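Local coordinates for flagellar motor switch protein FliG (Helicobacter pylori 26695, PDB 5WUJ) that forms part of the switch complex proposed to lie at the base of the flagellar basal body, contacting motor components that set the direction of rotation, at residues 14-17 and 18-22; 21-25 and 26-30; 41-44 and 45-49. All blocks are in the same frame, centred on the assembly; numbering follows the deposited sequence.

The three contacts belong to the all-helical N-terminal domain of FliG and lie on the same side of the chain's centre. Contacts 1 and 2 share Ile21 and Gln22, since helix 12-23 carries contact 1 and ends in the turn of contact 2; their centres are about 9 Å apart. Contact 3, on helix 37-50, is likewise about 9 Å from contact 1 between centres, and Leu20 CD1 packs on Ile43 CG2 at 3.6 Å. The centres of contacts 2 and 3 are about 13 Å apart, and the two meet where Ile21 CD1 approaches Ile47 O at 3.7 Å. The chain of another protein touches contacts 1 and 2 but not contact 3, and a glycerol, probably from crystallisation, lies about 3 Å from the side chain of Ile21.

Contact 1 of 3, residues 14-17 and 18-22; sequences EKIA and ILLIQ
Ile16 and Leu20 touch one turn apart on helix 12-23, a continuous alpha helix in the N-terminal domain of FliG. The donors at 18 to 21 are each met four residues back: Ile18 N reaches Glu14 O at 2.9 Å, Leu19 N reaches Lys15 O at 2.8 Å, and Leu20 N and Ile21 N reach Ile16 O and Ala17 O. The last of these is the straightest, with an N-H...O angle of 172° over 2.8 Å between Ile21 N and Ala17 O. Glu14 OE1 and Lys15 NZ find their partners beyond the segments: Glu14 OE1 accepts from Ser11 N near the helix start, and Lys15 NZ forms a salt bridge with Glu64 of helix 55-71. Other side chains pack on neighbouring helices. Leu19 meets Phe65 of helix 55-71, Ala17 rests on Gln46 of helix 37-50, and Leu20 touches both Ile43 of helix 37-50 and the chain of another protein. Leu20 keeps CG beside its backbone N (chi1 -71°), which lays CG against Ile16 O at 3.3 Å. The Ile16 and Leu20 side chains then run side by side, pointing the same way, and meet through Ile16 CG2 and Leu20 CD1 at 3.9 Å.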
ATOM      1  N   GLU B  14       5.516   1.328 -10.641  1.00 22.17           N
ATOM      2  CA  GLU B  14       5.348  -0.114 -10.431  1.00 28.96           C
ATOM      3  C   GLU B  14       4.678  -0.415  -9.101  1.00 23.35           C
ATOM      4  O   GLU B  14       3.811  -1.296  -9.021  1.00 23.43           O
ATOM      5  CB  GLU B  14       6.701  -0.813 -10.505  1.00 25.01           C
ATOM      6  CG  GLU B  14       7.429  -0.476 -11.801  1.00 34.07           C
ATOM      7  CD  GLU B  14       8.667  -1.289 -11.993  1.00 51.17           C
ATOM      8  OE1 GLU B  14       9.697  -0.974 -11.353  1.00 58.57           O
ATOM      9  OE2 GLU B  14       8.606  -2.239 -12.794  1.00 60.82           O
ATOM     10  N   LYS B  15       5.080   0.294  -8.044  1.00 25.33           N
ATOM     11  CA  LYS B  15       4.431   0.128  -6.746  1.00 23.92           C
ATOM     12  C   LYS B  15       2.954   0.479  -6.831  1.00 26.67           C
ATOM     13  O   LYS B  15       2.112  -0.192  -6.223  1.00 21.62           O
ATOM     14  CB  LYS B  15       5.111   1.001  -5.700  1.00 22.05           C
ATOM     15  CG  LYS B  15       6.599   0.689  -5.487  1.00 33.52           C
ATOM     16  CD  LYS B  15       7.045   1.233  -4.154  1.00 33.32           C
ATOM     17  CE  LYS B  15       8.518   1.076  -3.918  1.00 36.01           C
ATOM     18  NZ  LYS B  15       9.064   2.383  -3.470  1.00 40.03           N
ATOM     19  N   ILE B  16       2.616   1.518  -7.598  1.00 26.23           N
ATOM     20  CA  ILE B  16       1.217   1.930  -7.689  1.00 21.66           C
ATOM     21  C   ILE B  16       0.396   0.876  -8.419  1.00 19.41           C
ATOM     22  O   ILE B  16      -0.715   0.548  -8.001  1.00 22.25           O
ATOM     23  CB  ILE B  16       1.117   3.311  -8.360  1.00 24.19           C
ATOM     24  CG1 ILE B  16       1.553   4.409  -7.388  1.00 29.24           C
ATOM     25  CG2 ILE B  16      -0.288   3.557  -8.888  1.00 26.21           C
ATOM     26  CD1 ILE B  16       1.953   5.729  -8.096  1.00 27.46           C
ATOM     27  N   ALA B  17       0.934   0.305  -9.504  1.00 17.95           N
ATOM     28  CA  ALA B  17       0.217  -0.768 -10.190  1.00 17.25           C
ATOM     29  C   ALA B  17       0.071  -1.990  -9.295  1.00 22.86           C
ATOM     30  O   ALA B  17      -0.986  -2.640  -9.283  1.00 24.33           O
ATOM     31  CB  ALA B  17       0.937  -1.144 -11.484  1.00 19.07           C
ATOM     32  N   ILE B  18       1.114  -2.311  -8.518  1.00 17.18           N
ATOM     33  CA  ILE B  18       0.999  -3.427  -7.581  1.00 18.07           C
ATOM     34  C   ILE B  18      -0.075  -3.134  -6.535  1.00 18.18           C
ATOM     35  O   ILE B  18      -0.877  -4.009  -6.185  1.00 24.85           O
ATOM     36  CB  ILE B  18       2.368  -3.744  -6.945  1.00 19.65           C
ATOM     37  CG1 ILE B  18       3.208  -4.585  -7.915  1.00 27.42           C
ATOM     38  CG2 ILE B  18       2.205  -4.505  -5.642  1.00 18.14           C
ATOM     39  CD1 ILE B  18       4.706  -4.400  -7.744  1.00 19.42           C
ATOM     40  N   LEU B  19      -0.127  -1.899  -6.030  1.00 21.65           N
ATOM     41  CA  LEU B  19      -1.239  -1.543  -5.146  1.00 16.58           C
ATOM     42  C   LEU B  19      -2.576  -1.734  -5.860  1.00 23.07           C
ATOM     43  O   LEU B  19      -3.503  -2.342  -5.309  1.00 20.92           O
ATOM     44  CB  LEU B  19      -1.082  -0.101  -4.645  1.00 16.42           C
ATOM     45  CG  LEU B  19      -2.132   0.486  -3.690  1.00 28.17           C
ATOM     46  CD1 LEU B  19      -1.508   1.638  -2.967  1.00 29.91           C
ATOM     47  CD2 LEU B  19      -3.380   0.979  -4.415  1.00 26.52           C
ATOM     48  N   LEU B  20      -2.689  -1.238  -7.106  1.00 20.12           N
ATOM     49  CA  LEU B  20      -3.971  -1.313  -7.807  1.00 20.24           C
ATOM     50  C   LEU B  20      -4.397  -2.755  -8.056  1.00 22.41           C
ATOM     51  O   LEU B  20      -5.566  -3.111  -7.855  1.00 22.63           O
ATOM     52  CB  LEU B  20      -3.906  -0.536  -9.118  1.00 18.01           C
ATOM     53  CG  LEU B  20      -3.849   0.966  -8.846  1.00 23.47           C
ATOM     54  CD1 LEU B  20      -3.554   1.749 -10.121  1.00 24.91           C
ATOM     55  CD2 LEU B  20      -5.163   1.440  -8.201  1.00 18.09           C
ATOM     56  N   ILE B  21      -3.464  -3.600  -8.485  1.00 20.67           N
ATOM     57  CA  ILE B  21      -3.764  -5.018  -8.661  1.00 18.69           C
ATOM     58  C   ILE B  21      -4.409  -5.585  -7.399  1.00 29.22           C
ATOM     59  O   ILE B  21      -5.406  -6.311  -7.460  1.00 26.96           O
ATOM     60  CB  ILE B  21      -2.480  -5.792  -9.027  1.00 26.71           C
ATOM     61  CG1 ILE B  21      -1.969  -5.437 -10.431  1.00 27.85           C
ATOM     62  CG2 ILE B  21      -2.683  -7.293  -8.841  1.00 28.52           C
ATOM     63  CD1 ILE B  21      -0.513  -5.894 -10.703  1.00 20.77           C
ATOM     64  N   GLN B  22      -3.860  -5.259  -6.233  1.00 23.35           N
ATOM     65  CA  GLN B  22      -4.378  -5.854  -5.008  1.00 27.02           C
ATOM     66  C   GLN B  22      -5.736  -5.279  -4.599  1.00 24.60           C
ATOM     67  O   GLN B  22      -6.499  -5.964  -3.914  1.00 23.59           O
ATOM     68  CB  GLN B  22      -3.375  -5.680  -3.880  1.00 20.75           C
ATOM     69  CG  GLN B  22      -2.092  -6.461  -4.065  1.00 22.19           C
ATOM     70  CD  GLN B  22      -1.042  -6.000  -3.085  1.00 23.33           C
ATOM     71  OE1 GLN B  22      -0.348  -4.998  -3.305  1.00 23.00           O
ATOM     72  NE2 GLN B  22      -0.962  -6.686  -1.968  1.00 22.27           N
TER

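Contact 2 of 3, residues 21-25 and 26-30; sequences IQVGE and DTTGE
Gly24 and Thr28 meet around the flat peptide carbonyl of Gly24, whose oxygen takes two bonds from one residue. Thr28 N lies in the carbonyl plane, 3.0 Å from Gly24 O, whereas Thr28 OG1 stands above that plane, 46° out of it, and donates to Gly24 O over 2.8 Å. The hydroxyl reaches this face because OG1 sits beside the backbone N of Thr28 (chi1 -67°), folded back along the helix. One turn is thereby gripped by both main chain and side chain, and the next bond, from Gly29 N to Glu25 O at 2.7 Å, continues the pattern. Gly24 is at once the residue where helix 12-23 leaves helical geometry, with a phi of 97°, and the N-cap of helix 25-32. A water bridges the break, donating to Val23 O at 2.7 Å and accepting from Thr27 N at 2.8 Å, which satisfies a first-turn N-H of the new helix. Beside it, Val23 CG2 meets Thr27 CG2 at 4.0 Å, the two side chains crossing at about a right angle. Val23 O and Thr27 OG1 are each hydrogen-bonded to a basic side chain of another protein's chain, consistent with the FliF-binding role of this domain in the family. Where helix 12-23 gives way to helix 25-32, Ile21 and Thr28 both pack on Ile47 of helix 37-50.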
ATOM      1  N   ILE B  21      -3.464  -3.600  -8.485  1.00 20.67           N
ATOM      2  CA  ILE B  21      -3.764  -5.018  -8.661  1.00 18.69           C
ATOM      3  C   ILE B  21      -4.409  -5.585  -7.399  1.00 29.22           C
ATOM      4  O   ILE B  21      -5.406  -6.311  -7.460  1.00 26.96           O
ATOM      5  CB  ILE B  21      -2.480  -5.792  -9.027  1.00 26.71           C
ATOM      6  CG1 ILE B  21      -1.969  -5.437 -10.431  1.00 27.85           C
ATOM      7  CG2 ILE B  21      -2.683  -7.293  -8.841  1.00 28.52           C
ATOM      8  CD1 ILE B  21      -0.513  -5.894 -10.703  1.00 20.77           C
ATOM      9  N   GLN B  22      -3.860  -5.259  -6.233  1.00 23.35           N
ATOM     10  CA  GLN B  22      -4.378  -5.854  -5.008  1.00 27.02           C
ATOM     11  C   GLN B  22      -5.736  -5.279  -4.599  1.00 24.60           C
ATOM     12  O   GLN B  22      -6.499  -5.964  -3.914  1.00 23.59           O
ATOM     13  CB  GLN B  22      -3.375  -5.680  -3.880  1.00 20.75           C
ATOM     14  CG  GLN B  22      -2.092  -6.461  -4.065  1.00 22.19           C
ATOM     15  CD  GLN B  22      -1.042  -6.000  -3.085  1.00 23.33           C
ATOM     16  OE1 GLN B  22      -0.348  -4.998  -3.305  1.00 23.00           O
ATOM     17  NE2 GLN B  22      -0.962  -6.686  -1.968  1.00 22.27           N
ATOM     18  N   VAL B  23      -6.065  -4.034  -4.983  1.00 22.32           N
ATOM     19  CA  VAL B  23      -7.385  -3.522  -4.598  1.00 27.86           C
ATOM     20  C   VAL B  23      -8.492  -4.013  -5.521  1.00 23.68           C
ATOM     21  O   VAL B  23      -9.672  -3.926  -5.163  1.00 26.99           O
ATOM     22  CB  VAL B  23      -7.439  -1.981  -4.495  1.00 31.39           C
ATOM     23  CG1 VAL B  23      -6.476  -1.475  -3.411  1.00 30.56           C
ATOM     24  CG2 VAL B  23      -7.169  -1.305  -5.833  1.00 20.59           C
ATOM     25  N   GLY B  24      -8.157  -4.571  -6.677  1.00 26.28           N
ATOM     26  CA  GLY B  24      -9.154  -5.162  -7.546  1.00 23.44           C
ATOM     27  C   GLY B  24      -9.600  -4.217  -8.657  1.00 30.56           C
ATOM     28  O   GLY B  24      -9.358  -3.004  -8.635  1.00 22.09           O
ATOM     29  N   GLU B  25     -10.291  -4.808  -9.638  1.00 28.95           N
ATOM     30  CA  GLU B  25     -10.628  -4.092 -10.864  1.00 29.95           C
ATOM     31  C   GLU B  25     -11.588  -2.933 -10.613  1.00 33.76           C
ATOM     32  O   GLU B  25     -11.420  -1.853 -11.192  1.00 30.29           O
ATOM     33  CB  GLU B  25     -11.233  -5.049 -11.891  1.00 27.38           C
ATOM     34  CG  GLU B  25     -11.615  -4.322 -13.186  1.00 46.86           C
ATOM     35  CD  GLU B  25     -11.792  -5.248 -14.374  1.00 48.55           C
ATOM     36  OE1 GLU B  25     -11.076  -6.270 -14.465  1.00 50.12           O
ATOM     37  OE2 GLU B  25     -12.642  -4.940 -15.230  1.00 51.86           O
ATOM     38  N   ASP B  26     -12.610  -3.142  -9.778  1.00 28.17           N
ATOM     39  CA  ASP B  26     -13.626  -2.109  -9.583  1.00 38.62           C
ATOM     40  C   ASP B  26     -13.003  -0.831  -9.045  1.00 31.32           C
ATOM     41  O   ASP B  26     -13.225   0.257  -9.584  1.00 28.07           O
ATOM     42  CB  ASP B  26     -14.719  -2.606  -8.637  1.00 52.04           C
ATOM     43  CG  ASP B  26     -15.746  -3.465  -9.342  1.00 73.45           C
ATOM     44  OD1 ASP B  26     -16.526  -4.154  -8.643  1.00 84.57           O
ATOM     45  OD2 ASP B  26     -15.770  -3.454 -10.594  1.00 72.99           O
ATOM     46  N   THR B  27     -12.202  -0.954  -7.991  1.00 25.77           N
ATOM     47  CA  THR B  27     -11.575   0.217  -7.391  1.00 24.90           C
ATOM     48  C   THR B  27     -10.507   0.794  -8.303  1.00 20.89           C
ATOM     49  O   THR B  27     -10.358   2.016  -8.394  1.00 22.63           O
ATOM     50  CB  THR B  27     -10.984  -0.165  -6.038  1.00 30.39           C
ATOM     51  OG1 THR B  27     -12.024  -0.698  -5.213  1.00 30.25           O
ATOM     52  CG2 THR B  27     -10.342   1.029  -5.360  1.00 26.97           C
ATOM     53  N   THR B  28      -9.767  -0.069  -9.001  1.00 23.11           N
ATOM     54  CA  THR B  28      -8.793   0.404  -9.980  1.00 25.37           C
ATOM     55  C   THR B  28      -9.464   1.226 -11.073  1.00 23.84           C
ATOM     56  O   THR B  28      -8.990   2.307 -11.427  1.00 24.68           O
ATOM     57  CB  THR B  28      -8.044  -0.778 -10.596  1.00 19.15           C
ATOM     58  OG1 THR B  28      -7.234  -1.395  -9.596  1.00 30.93           O
ATOM     59  CG2 THR B  28      -7.160  -0.288 -11.738  1.00 23.64           C
ATOM     60  N   GLY B  29     -10.567   0.717 -11.630  1.00 24.86           N
ATOM     61  CA  GLY B  29     -11.302   1.500 -12.613  1.00 22.50           C
ATOM     62  C   GLY B  29     -11.670   2.879 -12.103  1.00 27.83           C
ATOM     63  O   GLY B  29     -11.686   3.841 -12.869  1.00 26.13           O
ATOM     64  N   GLU B  30     -11.944   3.006 -10.797  1.00 28.82           N
ATOM     65  CA  GLU B  30     -12.313   4.313 -10.253  1.00 37.12           C
ATOM     66  C   GLU B  30     -11.129   5.275 -10.254  1.00 36.71           C
ATOM     67  O   GLU B  30     -11.308   6.479 -10.484  1.00 35.69           O
ATOM     68  CB  GLU B  30     -12.876   4.174  -8.839  1.00 38.25           C
ATOM     69  CG  GLU B  30     -13.905   3.072  -8.702  1.00 61.78           C
ATOM     70  CD  GLU B  30     -15.175   3.528  -8.028  1.00 82.19           C
ATOM     71  OE1 GLU B  30     -15.994   2.656  -7.666  1.00 89.61           O
ATOM     72  OE2 GLU B  30     -15.351   4.755  -7.863  1.00 89.08           O
TER
HETATM   73  O   HOH W   1     -12.000  -3.203  -6.323  1.00 28.47           O

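Contact 3 of 3, residues 41-44 and 45-49; sequences TEIS and KQIVQ
Glu42 joins Lys45 and Gln46 along helix 37-50 through charged and polar contacts. The salt bridge runs from Glu42 OE1 to Lys45 NZ at 3.2 Å, and a weak hydrogen bond brings Gln46 NE2 to the same OE1 at 3.3 Å. Two torsions set the carboxylate there: CG of Glu42 lies anti to the backbone N (chi1 -176°) and the chain then bends at chi2 (67°), which brings its end forward to Lys45 and Gln46, one turn on. Glu42 and Gln46 run side by side, their carboxylate and amide planes 39° apart. Backbone bonds to the carbonyl four residues earlier run without a break from Lys45 N to Val48 N, with Ile47 N to Ile43 O at 2.9 Å. The hydroxyls turn back along the helix instead: Thr41 OG1 bonds Ile37 O, and Ser44 OG bonds Ile40 O. Apolar contact is made by Ile43 CG2 and Ile47 CD1, 4.0 Å apart, on the face that packs against helices 12-23 and 25-32. Glu42 OE1 is thus approached by a lysine ammonium and, more weakly, by an amide N-H, which would probably stabilise its negative charge.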
ATOM      1  N   THR B  41      -1.783   5.022 -19.404  1.00 23.78           N
ATOM      2  CA  THR B  41      -0.971   4.142 -20.239  1.00 30.02           C
ATOM      3  C   THR B  41       0.141   3.487 -19.434  1.00 27.14           C
ATOM      4  O   THR B  41       0.350   2.271 -19.519  1.00 33.31           O
ATOM      5  CB  THR B  41      -0.379   4.925 -21.411  1.00 29.77           C
ATOM      6  OG1 THR B  41      -1.441   5.553 -22.138  1.00 38.94           O
ATOM      7  CG2 THR B  41       0.384   3.988 -22.324  1.00 32.67           C
ATOM      8  N   GLU B  42       0.886   4.288 -18.665  1.00 31.05           N
ATOM      9  CA  GLU B  42       1.995   3.749 -17.885  1.00 39.02           C
ATOM     10  C   GLU B  42       1.499   2.781 -16.815  1.00 36.69           C
ATOM     11  O   GLU B  42       2.070   1.700 -16.637  1.00 28.51           O
ATOM     12  CB  GLU B  42       2.797   4.890 -17.253  1.00 45.43           C
ATOM     13  CG  GLU B  42       4.040   4.432 -16.496  1.00 60.74           C
ATOM     14  CD  GLU B  42       5.106   3.854 -17.412  1.00 82.67           C
ATOM     15  OE1 GLU B  42       5.914   3.031 -16.931  1.00 90.87           O
ATOM     16  OE2 GLU B  42       5.136   4.219 -18.610  1.00 89.35           O
ATOM     17  N   ILE B  43       0.419   3.132 -16.116  1.00 33.99           N
ATOM     18  CA  ILE B  43      -0.034   2.292 -15.013  1.00 33.53           C
ATOM     19  C   ILE B  43      -0.657   1.003 -15.541  1.00 34.02           C
ATOM     20  O   ILE B  43      -0.374  -0.092 -15.035  1.00 35.00           O
ATOM     21  CB  ILE B  43      -0.995   3.091 -14.113  1.00 34.90           C
ATOM     22  CG1 ILE B  43      -0.190   4.089 -13.284  1.00 35.57           C
ATOM     23  CG2 ILE B  43      -1.775   2.163 -13.190  1.00 37.69           C
ATOM     24  CD1 ILE B  43      -1.020   4.881 -12.292  1.00 43.35           C
ATOM     25  N   SER B  44      -1.489   1.111 -16.585  1.00 33.49           N
ATOM     26  CA  SER B  44      -2.061  -0.065 -17.242  1.00 30.31           C
ATOM     27  C   SER B  44      -0.976  -1.025 -17.703  1.00 33.13           C
ATOM     28  O   SER B  44      -1.126  -2.251 -17.591  1.00 35.33           O
ATOM     29  CB  SER B  44      -2.904   0.363 -18.449  1.00 29.03           C
ATOM     30  OG  SER B  44      -4.024   1.118 -18.032  1.00 38.62           O
ATOM     31  N   LYS B  45       0.113  -0.481 -18.247  1.00 26.73           N
ATOM     32  CA  LYS B  45       1.205  -1.320 -18.721  1.00 31.69           C
ATOM     33  C   LYS B  45       1.805  -2.138 -17.584  1.00 29.36           C
ATOM     34  O   LYS B  45       2.107  -3.325 -17.758  1.00 27.59           O
ATOM     35  CB  LYS B  45       2.269  -0.451 -19.385  1.00 30.75           C
ATOM     36  CG  LYS B  45       3.450  -1.209 -19.948  1.00 42.87           C
ATOM     37  CD  LYS B  45       4.384  -0.267 -20.704  1.00 52.43           C
ATOM     38  CE  LYS B  45       5.807  -0.349 -20.173  1.00 64.88           C
ATOM     39  NZ  LYS B  45       6.097   0.709 -19.166  1.00 73.60           N
ATOM     40  N   GLN B  46       1.981  -1.522 -16.412  1.00 25.02           N
ATOM     41  CA  GLN B  46       2.594  -2.232 -15.296  1.00 32.04           C
ATOM     42  C   GLN B  46       1.630  -3.216 -14.635  1.00 25.75           C
ATOM     43  O   GLN B  46       2.065  -4.249 -14.115  1.00 33.51           O
ATOM     44  CB  GLN B  46       3.122  -1.223 -14.275  1.00 32.26           C
ATOM     45  CG  GLN B  46       4.150  -0.244 -14.830  1.00 38.67           C
ATOM     46  CD  GLN B  46       5.395  -0.935 -15.384  1.00 55.06           C
ATOM     47  OE1 GLN B  46       5.688  -2.093 -15.056  1.00 57.93           O
ATOM     48  NE2 GLN B  46       6.142  -0.217 -16.222  1.00 57.13           N
ATOM     49  N   ILE B  47       0.330  -2.921 -14.646  1.00 25.99           N
ATOM     50  CA  ILE B  47      -0.661  -3.876 -14.151  1.00 28.04           C
ATOM     51  C   ILE B  47      -0.575  -5.172 -14.942  1.00 33.80           C
ATOM     52  O   ILE B  47      -0.553  -6.270 -14.373  1.00 38.18           O
ATOM     53  CB  ILE B  47      -2.073  -3.274 -14.230  1.00 27.09           C
ATOM     54  CG1 ILE B  47      -2.257  -2.182 -13.173  1.00 22.36           C
ATOM     55  CG2 ILE B  47      -3.140  -4.380 -14.157  1.00 23.63           C
ATOM     56  CD1 ILE B  47      -3.583  -1.423 -13.329  1.00 29.67           C
ATOM     57  N   VAL B  48      -0.519  -5.060 -16.274  1.00 27.69           N
ATOM     58  CA  VAL B  48      -0.412  -6.248 -17.114  1.00 25.07           C
ATOM     59  C   VAL B  48       0.917  -6.946 -16.877  1.00 34.88           C
ATOM     60  O   VAL B  48       0.993  -8.179 -16.864  1.00 37.45           O
ATOM     61  CB  VAL B  48      -0.589  -5.880 -18.600  1.00 30.69           C
ATOM     62  CG1 VAL B  48      -0.376  -7.099 -19.478  1.00 30.05           C
ATOM     63  CG2 VAL B  48      -1.967  -5.268 -18.840  1.00 36.00           C
ATOM     64  N   GLN B  49       1.984  -6.172 -16.664  1.00 33.12           N
ATOM     65  CA  GLN B  49       3.306  -6.774 -16.553  1.00 37.64           C
ATOM     66  C   GLN B  49       3.594  -7.309 -15.151  1.00 37.84           C
ATOM     67  O   GLN B  49       4.373  -8.257 -15.017  1.00 33.94           O
ATOM     68  CB  GLN B  49       4.375  -5.760 -16.980  1.00 41.27           C
ATOM     69  CG  GLN B  49       4.494  -5.613 -18.499  1.00 56.87           C
ATOM     70  CD  GLN B  49       5.400  -4.463 -18.942  1.00 62.95           C
ATOM     71  OE1 GLN B  49       5.691  -3.544 -18.172  1.00 60.82           O
ATOM     72  NE2 GLN B  49       5.840  -4.511 -20.202  1.00 60.61           N
TER
HETATM   73  O   HOH W   2       8.188   1.604 -18.394  1.00 50.12           O